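Local coordinates for aminopentol aminotransferase (Sphingopyxis macrogoltabida, PDB 6HBS), which catalyses the pyridoxal-phosphate-dependent deamination of aminopentol, the hydrolysed form of fumonisin B1, to its 2-keto product, with pyruvate as the preferred amino acceptor, at residues Asp110-Cys115 with Ala268-Asn273; Cys259-Tyr264 with Met295-Glu300. One frame throughout, in Å; residues are numbered along the deposited sequence.

Strand 111-115 comes first in the chain. About 150 residues follow, holding the other strands of the large sheet, before strand 267-271 pairs with it. That pairing is interaction 1, and it closes a long loop. Interaction 2 closes a much shorter one: the turns of 259-264, between strands 253-256 and 267-271, meet helix 292-307. The two loops cross, because 259-264 precedes 268-273 and 295-300 follows it. They also touch, with A268 CB against the F260 ring. Interaction 1 joins strand 111-115, outermost in the sheet within this chain, to strand 267-271. Interaction 2 fixes the segment just after K258 to a helix. Both also reach the second subunit.

Interaction 1: Asp110-Cys115 with Ala268-Asn273; sequences DWAMFC and ALLGSN
The carbonyl oxygen of G271 is gripped by two successive backbone amides, D110 N and W111 N. D110 N binds G271 O at 2.8 Å. W111 N binds it at 3.1 Å and comes in almost along the C=O axis. Two residues facing one in this way make a classic beta bulge at the start of strand 111-115. G271 N returns a bond to W111 O. Beyond the bulge the strands run antiparallel, and M113 with L269 is the next hydrogen-bonded pair; M113 N to L269 O spans 2.9 Å.

The W111 indole lies over the bulge partner. With chi1 at 56°, CG sits between the backbone N and the carbonyl carbon, which brings the ring across the neighbouring strand. G271 has no side chain, and its CA makes a CH-pi contact 3.6 Å from the centroid of the six-membered ring. W111 NE1 gives a bent bond to S272 O at 2.9 Å, arriving from above the carbonyl plane. L269 lies alongside the indole, with CD2 4.1 Å from W111 CH2.

At the partly exposed end, D110 OD2 accepts N273 N at 2.8 Å through its anti lone pair. The N273 amide lies over the carboxylate, the two planes nearly parallel (18° apart), and the groups are not hydrogen-bonded to each other. N273 OD1 is held by R276 instead.

F114 and A268 share a face with A112 and L270; F114 CD1 meets A268 CB at 3.8 Å. Helix 94-105 covers this face through L98, A99 and F102. On the other, T124 and L128 of helix 118-133 pack on L269, and W111 also meets L128. Strand 253-256 flanks 267-271, while P19 of the second subunit packs on W111 and M113.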
loop_
_atom_site.group_PDB
_atom_site.type_symbol
_atom_site.label_atom_id
_atom_site.label_comp_id
_atom_site.label_asym_id
_atom_site.label_seq_id
_atom_site.Cartn_x
_atom_site.Cartn_y
_atom_site.Cartn_z
ATOM N N ASP A 110 14.584 14.775 -10.456
ATOM C CA ASP A 110 14.399 14.696 -11.906
ATOM C C ASP A 110 13.342 13.642 -12.288
ATOM O O ASP A 110 12.840 13.680 -13.414
ATOM C CB ASP A 110 15.730 14.408 -12.582
ATOM C CG ASP A 110 16.798 15.401 -12.156
ATOM O OD1 ASP A 110 16.564 16.584 -12.328
ATOM O OD2 ASP A 110 17.805 14.970 -11.583
ATOM N N TRP A 111 12.998 12.729 -11.361
ATOM C CA TRP A 111 12.018 11.695 -11.651
ATOM C C TRP A 111 11.187 11.358 -10.415
ATOM O O TRP A 111 11.584 11.639 -9.295
ATOM C CB TRP A 111 12.696 10.455 -12.251
ATOM C CG TRP A 111 13.792 9.854 -11.425
ATOM C CD1 TRP A 111 15.133 10.018 -11.615
ATOM C CD2 TRP A 111 13.648 9.014 -10.267
ATOM N NE1 TRP A 111 15.837 9.310 -10.684
ATOM C CE2 TRP A 111 14.958 8.686 -9.836
ATOM C CE3 TRP A 111 12.560 8.467 -9.577
ATOM C CZ2 TRP A 111 15.196 7.884 -8.725
ATOM C CZ3 TRP A 111 12.801 7.674 -8.470
ATOM C CH2 TRP A 111 14.103 7.377 -8.060
ATOM N N ALA A 112 10.044 10.703 -10.646
ATOM C CA ALA A 112 9.184 10.215 -9.578
ATOM C C ALA A 112 8.731 8.770 -9.838
ATOM O O ALA A 112 8.526 8.377 -10.965
ATOM C CB ALA A 112 8.010 11.135 -9.453
ATOM N N MET A 113 8.526 8.017 -8.753
ATOM C CA MET A 113 7.833 6.753 -8.770
ATOM C C MET A 113 6.704 6.820 -7.731
ATOM O O MET A 113 6.895 7.439 -6.656
ATOM C CB MET A 113 8.794 5.598 -8.461
ATOM C CG MET A 113 9.899 5.463 -9.500
ATOM S SD MET A 113 11.141 4.242 -9.020
ATOM C CE MET A 113 10.272 2.709 -9.321
ATOM N N PHE A 114 5.528 6.249 -8.067
ATOM C CA PHE A 114 4.349 6.304 -7.225
ATOM C C PHE A 114 4.034 4.905 -6.730
ATOM O O PHE A 114 4.142 3.920 -7.502
ATOM C CB PHE A 114 3.173 6.961 -7.966
ATOM C CG PHE A 114 3.485 8.382 -8.365
ATOM C CD1 PHE A 114 3.632 9.361 -7.400
ATOM C CD2 PHE A 114 3.733 8.718 -9.686
ATOM C CE1 PHE A 114 4.019 10.645 -7.745
ATOM C CE2 PHE A 114 4.151 9.996 -10.023
ATOM C CZ PHE A 114 4.302 10.951 -9.055
ATOM N N CYS A 115 3.608 4.844 -5.465
ATOM C CA CYS A 115 3.243 3.614 -4.750
ATOM C C CYS A 115 2.054 3.917 -3.827
ATOM O O CYS A 115 1.359 4.920 -4.036
ATOM C CB CYS A 115 4.458 3.075 -3.998
ATOM S SG CYS A 115 5.312 4.375 -3.061
ATOM N N ALA A 268 5.205 8.410 -2.782
ATOM C CA ALA A 268 6.110 8.676 -3.873
ATOM C C ALA A 268 7.557 8.573 -3.416
ATOM O O ALA A 268 7.887 8.962 -2.289
ATOM C CB ALA A 268 5.890 10.052 -4.446
ATOM N N LEU A 269 8.390 8.135 -4.359
ATOM C CA LEU A 269 9.847 8.296 -4.325
ATOM C C LEU A 269 10.280 9.312 -5.389
ATOM O O LEU A 269 10.044 9.105 -6.577
ATOM C CB LEU A 269 10.501 6.935 -4.550
ATOM C CG LEU A 269 12.036 6.952 -4.455
ATOM C CD1 LEU A 269 12.458 7.438 -3.085
ATOM C CD2 LEU A 269 12.625 5.572 -4.717
ATOM N N LEU A 270 10.927 10.401 -4.966
ATOM C CA LEU A 270 11.483 11.458 -5.855
ATOM C C LEU A 270 13.003 11.304 -5.888
ATOM O O LEU A 270 13.605 11.062 -4.845
ATOM C CB LEU A 270 11.081 12.837 -5.335
ATOM C CG LEU A 270 9.699 13.377 -5.735
ATOM C CD1 LEU A 270 9.686 13.908 -7.155
ATOM C CD2 LEU A 270 8.635 12.310 -5.575
ATOM N N GLY A 271 13.609 11.375 -7.077
ATOM C CA GLY A 271 15.018 11.028 -7.172
ATOM C C GLY A 271 15.728 11.867 -8.203
ATOM O O GLY A 271 15.092 12.326 -9.140
ATOM N N SER A 272 17.023 12.106 -7.977
ATOM C CA SER A 272 17.851 12.815 -8.919
ATOM C C SER A 272 18.306 11.851 -10.024
ATOM O O SER A 272 18.263 10.626 -9.876
ATOM C CB SER A 272 19.023 13.469 -8.224
ATOM O OG SER A 272 19.986 12.498 -7.916
ATOM N N ASN A 273 18.745 12.423 -11.142
ATOM C CA ASN A 273 19.243 11.673 -12.297
ATOM C C ASN A 273 20.370 10.716 -11.904
ATOM O O ASN A 273 20.514 9.682 -12.495
ATOM C CB ASN A 273 19.635 12.629 -13.425
ATOM C CG ASN A 273 18.424 13.039 -14.234
ATOM O OD1 ASN A 273 17.475 12.262 -14.351
ATOM N ND2 ASN A 273 18.418 14.254 -14.757
#

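Interaction 2: Cys259-Tyr264 with Met295-Glu300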
loop_
_atom_site.group_PDB
_atom_site.type_symbol
_atom_site.label_atom_id
_atom_site.label_comp_id
_atom_site.label_asym_id
_atom_site.label_seq_id
_atom_site.Cartn_x
_atom_site.Cartn_y
_atom_site.Cartn_z
ATOM N N CYS A 259 -0.077 13.116 2.874
ATOM C CA CYS A 259 -0.960 14.256 2.706
ATOM C C CYS A 259 -0.893 14.872 1.313
ATOM O O CYS A 259 -1.667 15.780 1.063
ATOM C CB CYS A 259 -0.667 15.334 3.745
ATOM S SG CYS A 259 0.797 16.324 3.376
ATOM N N PHE A 260 -0.089 14.357 0.377
ATOM C CA PHE A 260 0.017 15.077 -0.931
ATOM C C PHE A 260 -1.168 14.806 -1.879
ATOM O O PHE A 260 -1.238 15.394 -2.957
ATOM C CB PHE A 260 1.376 14.907 -1.599
ATOM C CG PHE A 260 1.720 13.573 -2.196
ATOM C CD1 PHE A 260 1.210 13.183 -3.425
ATOM C CD2 PHE A 260 2.617 12.733 -1.559
ATOM C CE1 PHE A 260 1.552 11.955 -3.967
ATOM C CE2 PHE A 260 2.967 11.513 -2.113
ATOM C CZ PHE A 260 2.454 11.130 -3.327
ATOM N N ALA A 261 -2.113 13.959 -1.474
ATOM C CA ALA A 261 -3.453 13.871 -2.126
ATOM C C ALA A 261 -4.563 14.064 -1.082
ATOM O O ALA A 261 -5.684 13.623 -1.281
ATOM C CB ALA A 261 -3.564 12.537 -2.853
ATOM N N ASN A 262 -4.247 14.792 0.005
ATOM C CA ASN A 262 -5.173 15.235 1.020
ATOM C C ASN A 262 -6.042 14.085 1.565
ATOM O O ASN A 262 -7.190 14.293 1.934
ATOM C CB ASN A 262 -6.083 16.377 0.531
ATOM C CG ASN A 262 -6.720 17.108 1.691
ATOM O OD1 ASN A 262 -6.020 17.389 2.666
ATOM N ND2 ASN A 262 -8.022 17.405 1.608
ATOM N N GLY A 263 -5.484 12.869 1.665
ATOM C CA GLY A 263 -6.220 11.736 2.246
ATOM C C GLY A 263 -6.374 10.574 1.270
ATOM O O GLY A 263 -6.588 9.469 1.701
ATOM N N TYR A 264 -6.321 10.839 -0.036
ATOM C CA TYR A 264 -6.297 9.744 -1.043
ATOM C C TYR A 264 -4.983 8.957 -0.912
ATOM O O TYR A 264 -3.940 9.516 -0.592
ATOM C CB TYR A 264 -6.537 10.322 -2.434
ATOM C CG TYR A 264 -7.984 10.682 -2.681
ATOM C CD1 TYR A 264 -8.500 11.896 -2.273
ATOM C CD2 TYR A 264 -8.859 9.778 -3.267
ATOM C CE1 TYR A 264 -9.834 12.223 -2.451
ATOM C CE2 TYR A 264 -10.190 10.098 -3.487
ATOM C CZ TYR A 264 -10.678 11.328 -3.074
ATOM O OH TYR A 264 -11.999 11.636 -3.255
ATOM N N MET A 295 -4.130 9.796 -8.124
ATOM C CA MET A 295 -3.248 10.653 -8.852
ATOM C C MET A 295 -3.930 11.988 -9.205
ATOM O O MET A 295 -3.266 13.063 -9.179
ATOM C CB MET A 295 -2.728 9.973 -10.112
ATOM C CG MET A 295 -1.808 8.804 -9.796
ATOM S SD MET A 295 -1.059 8.199 -11.294
ATOM C CE MET A 295 -0.401 6.664 -10.659
ATOM N N ALA A 296 -5.214 11.938 -9.555
ATOM C CA ALA A 296 -5.992 13.153 -9.848
ATOM C C ALA A 296 -6.099 14.031 -8.592
ATOM O O ALA A 296 -5.955 15.283 -8.650
ATOM C CB ALA A 296 -7.364 12.771 -10.393
ATOM N N ALA A 297 -6.390 13.394 -7.460
ATOM C CA ALA A 297 -6.394 14.115 -6.177
ATOM C C ALA A 297 -5.024 14.753 -5.877
ATOM O O ALA A 297 -4.955 15.887 -5.386
ATOM C CB ALA A 297 -6.823 13.203 -5.077
ATOM N N ALA A 298 -3.932 14.051 -6.199
ATOM C CA ALA A 298 -2.606 14.543 -5.895
ATOM C C ALA A 298 -2.310 15.750 -6.787
ATOM O O ALA A 298 -1.723 16.728 -6.331
ATOM C CB ALA A 298 -1.574 13.442 -6.079
ATOM N N ILE A 299 -2.699 15.677 -8.072
ATOM C CA ILE A 299 -2.451 16.796 -8.975
ATOM C C ILE A 299 -3.128 18.049 -8.404
ATOM O O ILE A 299 -2.564 19.130 -8.452
ATOM C CB ILE A 299 -2.895 16.468 -10.413
ATOM C CG1 ILE A 299 -1.928 15.469 -11.055
ATOM C CG2 ILE A 299 -3.046 17.706 -11.266
ATOM C CD1 ILE A 299 -2.434 14.911 -12.383
ATOM N N GLU A 300 -4.359 17.922 -7.931
ATOM C CA GLU A 300 -5.087 19.095 -7.474
ATOM C C GLU A 300 -4.545 19.597 -6.119
ATOM O O GLU A 300 -4.454 20.784 -5.892
ATOM C CB GLU A 300 -6.563 18.760 -7.398
ATOM C CG GLU A 300 -7.447 19.914 -6.974
ATOM C CD GLU A 300 -7.489 21.094 -7.925
ATOM O OE1 GLU A 300 -6.889 21.031 -8.970
ATOM O OE2 GLU A 300 -8.109 22.088 -7.570
#
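A297 and A298 present their methyl groups to the turns of 259-264, and the packing there is close. A297 CB sits 3.5 Å from Y264 CD1 and 3.7 Å from Y264 CG, so it meets the near part of the tyrosine ring, oblique to its plane. A261 CB rests against the backbone of the helix, 3.7 Å from A298 N. It also touches both alanine methyls. With such small side chains, the CA atoms of A261 and A298 come within 3.9 Å of each other.

F260 CD1 is 3.9 Å from A298 CB, which lies near the ring plane. With chi1 at 72°, F260 CG stands between the backbone N and the carbonyl carbon, and the ring edge is turned to A298. F102 packs edge-to-face with this ring. F260 O faces the helix and takes a CA-H...O contact from A298 CA at 3.4 Å. It is buried with no hydrogen-bond partner.

The looser side holds N262, I299 and E300, all partly exposed. The N262 amide turns away to bond L67 N and G68 O. I299 points away from the turns, and the E300 carboxylate turns off to a salt bridge with R303.

Two buried links lead outward: Y264 OH bonds E75 of helix 72-82, and G263 O bonds T87 of the second subunit. No hydrogen bond joins the two segments. A type I turn from C259 to N262 overlaps a type I' turn from A261 to Y264. These turns, packed on helix 292-307, follow directly on K258, which probably carries the cofactor, as in other class-III (fold-type I) aminotransferases.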